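Local coordinates for hypothetical protein PA3499 (PDB 2IG8) that is of unknown function but belongs to the YjgF-like family and forms a trimer, at residues V75-I88 with F102-V116. Sequence-based numbering, arbitrary orientation.
Sequences VGNLYKLNVYVTRI and FAGQGTFPASTLVEV
Glu115 reaches across to Val85, Thr86 and Ile88. Glu115 CB lies 3.7 Å from Val85 O. CG is anti to the backbone N (chi1 -174°), and the chain stays extended beyond CG. CG meets the carbonyl oxygens of Val85 and Thr86. Glu115 CD lies 3.5 Å from Thr86 O. Glu115 OE1 accepts a 2.8 Å hydrogen bond from Ile88 N through its anti lone pair, away from OE2. OE2 bonds to Ser117 OG of the second subunit, so both carboxylate oxygens have partners.

Strands 78-85 and 110-115 run parallel, and their axes approach to 4.6 Å. With helix 91-101 they form a beta-alpha-beta unit, and 110-115 is an edge strand within this chain. Backbone bonds run from Ala110 N to Tyr79 O at one end through to Val116 N to Val85 O at the other. Tyr79 and Lys80 form a classic beta bulge opposite Trp131.

Leu81 O accepts a 2.9 Å bond from Ser111 OG, while its bond from Thr112 N is weak. Val83, Leu113 and Val85 pack on the face that carries helix 91-101. Leu113 CD2 touches Val85 CG2 and Ile88 CD1, each at 3.9 Å. Near the start of strand 78-85, Pro109 CD sits 3.6 Å above one face of the Phe102 ring, toward its rim. Leu78 CD1 and Leu81 CD1 come to the edge of that ring. Water 1 joins Val75 O and Leu78 O to Gln105 NE2.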
loop_
_atom_site.group_PDB
_atom_site.type_symbol
_atom_site.label_atom_id
_atom_site.label_comp_id
_atom_site.label_asym_id
_atom_site.label_seq_id
_atom_site.Cartn_x
_atom_site.Cartn_y
_atom_site.Cartn_z
ATOM N N VAL B 75 12.247 -7.085 15.079
ATOM C CA VAL B 75 11.721 -5.796 14.594
ATOM C C VAL B 75 12.632 -5.097 13.581
ATOM O O VAL B 75 12.171 -4.295 12.790
ATOM C CB VAL B 75 11.338 -4.829 15.742
ATOM C CG1 VAL B 75 10.272 -5.482 16.679
ATOM C CG2 VAL B 75 12.526 -4.379 16.503
ATOM N N GLY B 76 13.920 -5.427 13.612
ATOM C CA GLY B 76 14.872 -4.971 12.608
ATOM C C GLY B 76 14.566 -5.402 11.187
ATOM O O GLY B 76 15.123 -4.835 10.235
ATOM N N ASN B 77 13.717 -6.424 11.038
ATOM C CA ASN B 77 13.288 -6.930 9.734
ATOM C C ASN B 77 12.297 -6.015 9.005
ATOM O O ASN B 77 12.117 -6.139 7.802
ATOM C CB ASN B 77 12.622 -8.300 9.892
ATOM C CG ASN B 77 13.574 -9.389 10.359
ATOM O OD1 ASN B 77 14.802 -9.328 10.167
ATOM N ND2 ASN B 77 13.001 -10.414 10.949
ATOM N N LEU B 78 11.640 -5.124 9.750
ATOM C CA LEU B 78 10.645 -4.203 9.201
ATOM C C LEU B 78 11.330 -3.142 8.338
ATOM O O LEU B 78 12.313 -2.544 8.785
ATOM C CB LEU B 78 9.878 -3.525 10.337
ATOM C CG LEU B 78 8.957 -4.435 11.154
ATOM C CD1 LEU B 78 8.578 -3.828 12.486
ATOM C CD2 LEU B 78 7.713 -4.761 10.319
ATOM N N TYR B 79 10.840 -2.943 7.116
ATOM C CA TYR B 79 11.370 -1.897 6.237
ATOM C C TYR B 79 10.321 -0.881 5.778
ATOM O O TYR B 79 10.671 0.153 5.248
ATOM C CB TYR B 79 12.100 -2.514 5.033
ATOM C CG TYR B 79 11.248 -3.320 4.091
ATOM C CD1 TYR B 79 10.526 -2.701 3.079
ATOM C CD2 TYR B 79 11.153 -4.701 4.211
ATOM C CE1 TYR B 79 9.740 -3.441 2.199
ATOM C CE2 TYR B 79 10.345 -5.448 3.346
ATOM C CZ TYR B 79 9.652 -4.810 2.345
ATOM O OH TYR B 79 8.875 -5.534 1.465
ATOM N N LYS B 80 9.036 -1.141 6.010
ATOM C CA LYS B 80 8.003 -0.151 5.668
ATOM C C LYS B 80 6.799 -0.339 6.583
ATOM O O LYS B 80 6.435 -1.476 6.907
ATOM C CB LYS B 80 7.585 -0.238 4.192
ATOM C CG LYS B 80 6.493 0.782 3.798
ATOM C CD LYS B 80 6.090 0.768 2.304
ATOM C CE LYS B 80 6.833 1.788 1.478
ATOM N NZ LYS B 80 6.380 1.860 0.032
ATOM N N LEU B 81 6.216 0.775 7.010
ATOM C CA LEU B 81 4.982 0.777 7.793
ATOM C C LEU B 81 4.019 1.772 7.160
ATOM O O LEU B 81 4.286 2.988 7.149
ATOM C CB LEU B 81 5.264 1.201 9.230
ATOM C CG LEU B 81 6.241 0.373 10.044
ATOM C CD1 LEU B 81 6.592 1.063 11.387
ATOM C CD2 LEU B 81 5.698 -0.989 10.289
ATOM N N ASN B 82 2.932 1.275 6.588
ATOM C CA ASN B 82 1.884 2.168 6.132
ATOM C C ASN B 82 0.796 2.270 7.183
ATOM O O ASN B 82 0.250 1.258 7.633
ATOM C CB ASN B 82 1.358 1.739 4.795
ATOM C CG ASN B 82 2.387 1.951 3.688
ATOM O OD1 ASN B 82 3.361 2.708 3.854
ATOM N ND2 ASN B 82 2.219 1.272 2.616
ATOM N N VAL B 83 0.495 3.501 7.567
ATOM C CA VAL B 83 -0.288 3.758 8.764
ATOM C C VAL B 83 -1.557 4.477 8.350
ATOM O O VAL B 83 -1.510 5.485 7.614
ATOM C CB VAL B 83 0.494 4.618 9.761
ATOM C CG1 VAL B 83 -0.359 4.853 11.041
ATOM C CG2 VAL B 83 1.857 3.956 10.054
ATOM N N TYR B 84 -2.684 3.925 8.772
ATOM C CA TYR B 84 -3.984 4.502 8.486
ATOM C C TYR B 84 -4.583 4.909 9.811
ATOM O O TYR B 84 -4.811 4.053 10.669
ATOM C CB TYR B 84 -4.894 3.463 7.826
ATOM C CG TYR B 84 -4.271 2.837 6.637
ATOM C CD1 TYR B 84 -4.231 3.525 5.439
ATOM C CD2 TYR B 84 -3.677 1.568 6.701
ATOM C CE1 TYR B 84 -3.613 2.979 4.323
ATOM C CE2 TYR B 84 -3.056 1.012 5.571
ATOM C CZ TYR B 84 -3.038 1.718 4.396
ATOM O OH TYR B 84 -2.460 1.197 3.240
ATOM N N VAL B 85 -4.853 6.205 9.959
ATOM C CA VAL B 85 -5.426 6.768 11.173
ATOM C C VAL B 85 -6.809 7.325 10.890
ATOM O O VAL B 85 -7.117 7.755 9.774
ATOM C CB VAL B 85 -4.509 7.887 11.794
ATOM C CG1 VAL B 85 -3.149 7.328 12.172
ATOM C CG2 VAL B 85 -4.395 9.143 10.846
ATOM N N THR B 86 -7.679 7.316 11.895
ATOM C CA THR B 86 -8.975 7.939 11.733
ATOM C C THR B 86 -8.953 9.445 11.981
ATOM O O THR B 86 -9.872 10.142 11.572
ATOM C CB THR B 86 -10.036 7.293 12.653
ATOM O OG1 THR B 86 -9.580 7.366 14.004
ATOM C CG2 THR B 86 -10.279 5.838 12.238
ATOM N N ARG B 87 -7.909 9.926 12.657
ATOM C CA ARG B 87 -7.740 11.334 12.994
ATOM C C ARG B 87 -6.310 11.736 12.677
ATOM O O ARG B 87 -5.355 11.308 13.359
ATOM C CB ARG B 87 -8.039 11.603 14.488
ATOM C CG ARG B 87 -9.373 11.055 14.942
ATOM C CD ARG B 87 -9.680 11.395 16.408
ATOM N NE ARG B 87 -8.665 10.855 17.289
ATOM C CZ ARG B 87 -8.759 10.791 18.615
ATOM N NH1 ARG B 87 -9.831 11.215 19.255
ATOM N NH2 ARG B 87 -7.750 10.305 19.299
ATOM N N ILE B 88 -6.136 12.602 11.683
ATOM C CA ILE B 88 -4.800 13.020 11.288
ATOM C C ILE B 88 -4.032 13.709 12.421
ATOM O O ILE B 88 -2.807 13.623 12.461
ATOM C CB ILE B 88 -4.788 13.920 10.031
ATOM C CG1 ILE B 88 -3.406 13.920 9.360
ATOM C CG2 ILE B 88 -5.323 15.337 10.324
ATOM C CD1 ILE B 88 -3.044 12.619 8.673
ATOM N N PHE B 102 10.966 1.361 18.532
ATOM C CA PHE B 102 12.275 1.285 17.924
ATOM C C PHE B 102 13.365 1.925 18.792
ATOM O O PHE B 102 14.364 2.424 18.264
ATOM C CB PHE B 102 12.216 1.956 16.542
ATOM C CG PHE B 102 11.362 1.215 15.545
ATOM C CD1 PHE B 102 11.783 -0.006 15.048
ATOM C CD2 PHE B 102 10.155 1.738 15.098
ATOM C CE1 PHE B 102 11.019 -0.720 14.119
ATOM C CE2 PHE B 102 9.350 1.011 14.154
ATOM C CZ PHE B 102 9.799 -0.202 13.678
ATOM N N ALA B 103 13.204 1.888 20.112
ATOM C CA ALA B 103 14.216 2.471 21.024
ATOM C C ALA B 103 15.619 1.878 20.833
ATOM O O ALA B 103 16.606 2.527 21.171
ATOM C CB ALA B 103 13.781 2.340 22.470
ATOM N N GLY B 104 15.695 0.643 20.344
ATOM C CA GLY B 104 16.957 -0.051 20.143
ATOM C C GLY B 104 17.672 0.200 18.838
ATOM O O GLY B 104 18.713 -0.392 18.611
ATOM N N GLN B 105 17.142 1.051 17.955
ATOM C CA GLN B 105 17.811 1.268 16.673
ATOM C C GLN B 105 17.622 2.689 16.219
ATOM O O GLN B 105 16.669 3.343 16.612
ATOM C CB GLN B 105 17.314 0.281 15.587
ATOM C CG GLN B 105 15.897 0.478 15.162
ATOM C CD GLN B 105 15.342 -0.721 14.380
ATOM O OE1 GLN B 105 15.309 -1.840 14.904
ATOM N NE2 GLN B 105 14.891 -0.485 13.140
ATOM N N GLY B 106 18.551 3.168 15.383
ATOM C CA GLY B 106 18.494 4.564 14.900
ATOM C C GLY B 106 17.769 4.750 13.588
ATOM O O GLY B 106 17.214 5.814 13.324
ATOM N N THR B 107 17.723 3.700 12.783
ATOM C CA THR B 107 17.123 3.758 11.457
ATOM C C THR B 107 15.726 3.179 11.495
ATOM O O THR B 107 15.537 2.038 11.894
ATOM C CB THR B 107 17.949 2.965 10.415
ATOM O OG1 THR B 107 19.292 3.434 10.409
ATOM C CG2 THR B 107 17.340 3.147 8.991
ATOM N N PHE B 108 14.747 3.988 11.089
ATOM C CA PHE B 108 13.357 3.600 11.084
ATOM C C PHE B 108 12.915 3.077 9.710
ATOM O O PHE B 108 13.478 3.457 8.662
ATOM C CB PHE B 108 12.483 4.795 11.476
ATOM C CG PHE B 108 12.628 5.228 12.906
ATOM C CD1 PHE B 108 11.707 4.822 13.867
ATOM C CD2 PHE B 108 13.663 6.069 13.292
ATOM C CE1 PHE B 108 11.794 5.219 15.165
ATOM C CE2 PHE B 108 13.781 6.489 14.649
ATOM C CZ PHE B 108 12.830 6.030 15.587
ATOM N N PRO B 109 11.873 2.234 9.695
ATOM C CA PRO B 109 11.268 1.887 8.417
ATOM C C PRO B 109 10.763 3.108 7.634
ATOM O O PRO B 109 10.433 4.139 8.224
ATOM C CB PRO B 109 10.073 1.019 8.815
ATOM C CG PRO B 109 10.416 0.473 10.149
ATOM C CD PRO B 109 11.195 1.551 10.823
ATOM N N ALA B 110 10.647 2.963 6.320
ATOM C CA ALA B 110 9.929 3.946 5.518
ATOM C C ALA B 110 8.460 3.931 5.966
ATOM O O ALA B 110 8.014 2.990 6.609
ATOM C CB ALA B 110 10.040 3.619 4.030
ATOM N N SER B 111 7.740 5.012 5.679
ATOM C CA SER B 111 6.342 5.127 6.114
ATOM C C SER B 111 5.509 6.037 5.255
ATOM O O SER B 111 6.011 7.003 4.685
ATOM C CB SER B 111 6.289 5.647 7.535
ATOM O OG SER B 111 4.943 5.641 8.017
ATOM N N THR B 112 4.232 5.698 5.150
ATOM C CA THR B 112 3.215 6.610 4.664
ATOM C C THR B 112 2.093 6.589 5.690
ATOM O O THR B 112 1.691 5.519 6.137
ATOM C CB THR B 112 2.676 6.171 3.296
ATOM O OG1 THR B 112 3.767 6.141 2.369
ATOM C CG2 THR B 112 1.589 7.157 2.789
ATOM N N LEU B 113 1.604 7.763 6.065
ATOM C CA LEU B 113 0.556 7.880 7.098
ATOM C C LEU B 113 -0.527 8.780 6.518
ATOM O O LEU B 113 -0.233 9.910 6.120
ATOM C CB LEU B 113 1.149 8.513 8.364
ATOM C CG LEU B 113 0.289 8.508 9.650
ATOM C CD1 LEU B 113 1.148 8.629 10.901
ATOM C CD2 LEU B 113 -0.712 9.662 9.554
ATOM N N VAL B 114 -1.755 8.266 6.437
ATOM C CA VAL B 114 -2.871 9.011 5.887
ATOM C C VAL B 114 -4.097 8.826 6.778
ATOM O O VAL B 114 -4.202 7.852 7.537
ATOM C CB VAL B 114 -3.220 8.622 4.411
ATOM C CG1 VAL B 114 -2.003 8.908 3.458
ATOM C CG2 VAL B 114 -3.719 7.172 4.296
ATOM N N GLU B 115 -5.008 9.782 6.713
ATOM C CA GLU B 115 -6.261 9.634 7.456
ATOM C C GLU B 115 -7.321 8.982 6.575
ATOM O O GLU B 115 -7.677 9.501 5.525
ATOM C CB GLU B 115 -6.759 10.975 7.948
ATOM C CG GLU B 115 -7.970 10.887 8.846
ATOM C CD GLU B 115 -8.655 12.227 8.989
ATOM O OE1 GLU B 115 -8.185 13.059 9.785
ATOM O OE2 GLU B 115 -9.679 12.422 8.322
ATOM N N VAL B 116 -7.826 7.850 7.031
ATOM C CA VAL B 116 -8.929 7.171 6.364
ATOM C C VAL B 116 -10.243 7.598 7.023
ATOM O O VAL B 116 -10.271 8.205 8.114
ATOM C CB VAL B 116 -8.730 5.626 6.402
ATOM C CG1 VAL B 116 -7.473 5.202 5.556
ATOM C CG2 VAL B 116 -8.657 5.115 7.812
HETATM O O HOH W 1 13.158 -2.184 11.531
HETATM O O HOH W 2 5.652 4.368 2.547
HETATM O O HOH W 3 -11.729 9.183 9.981
#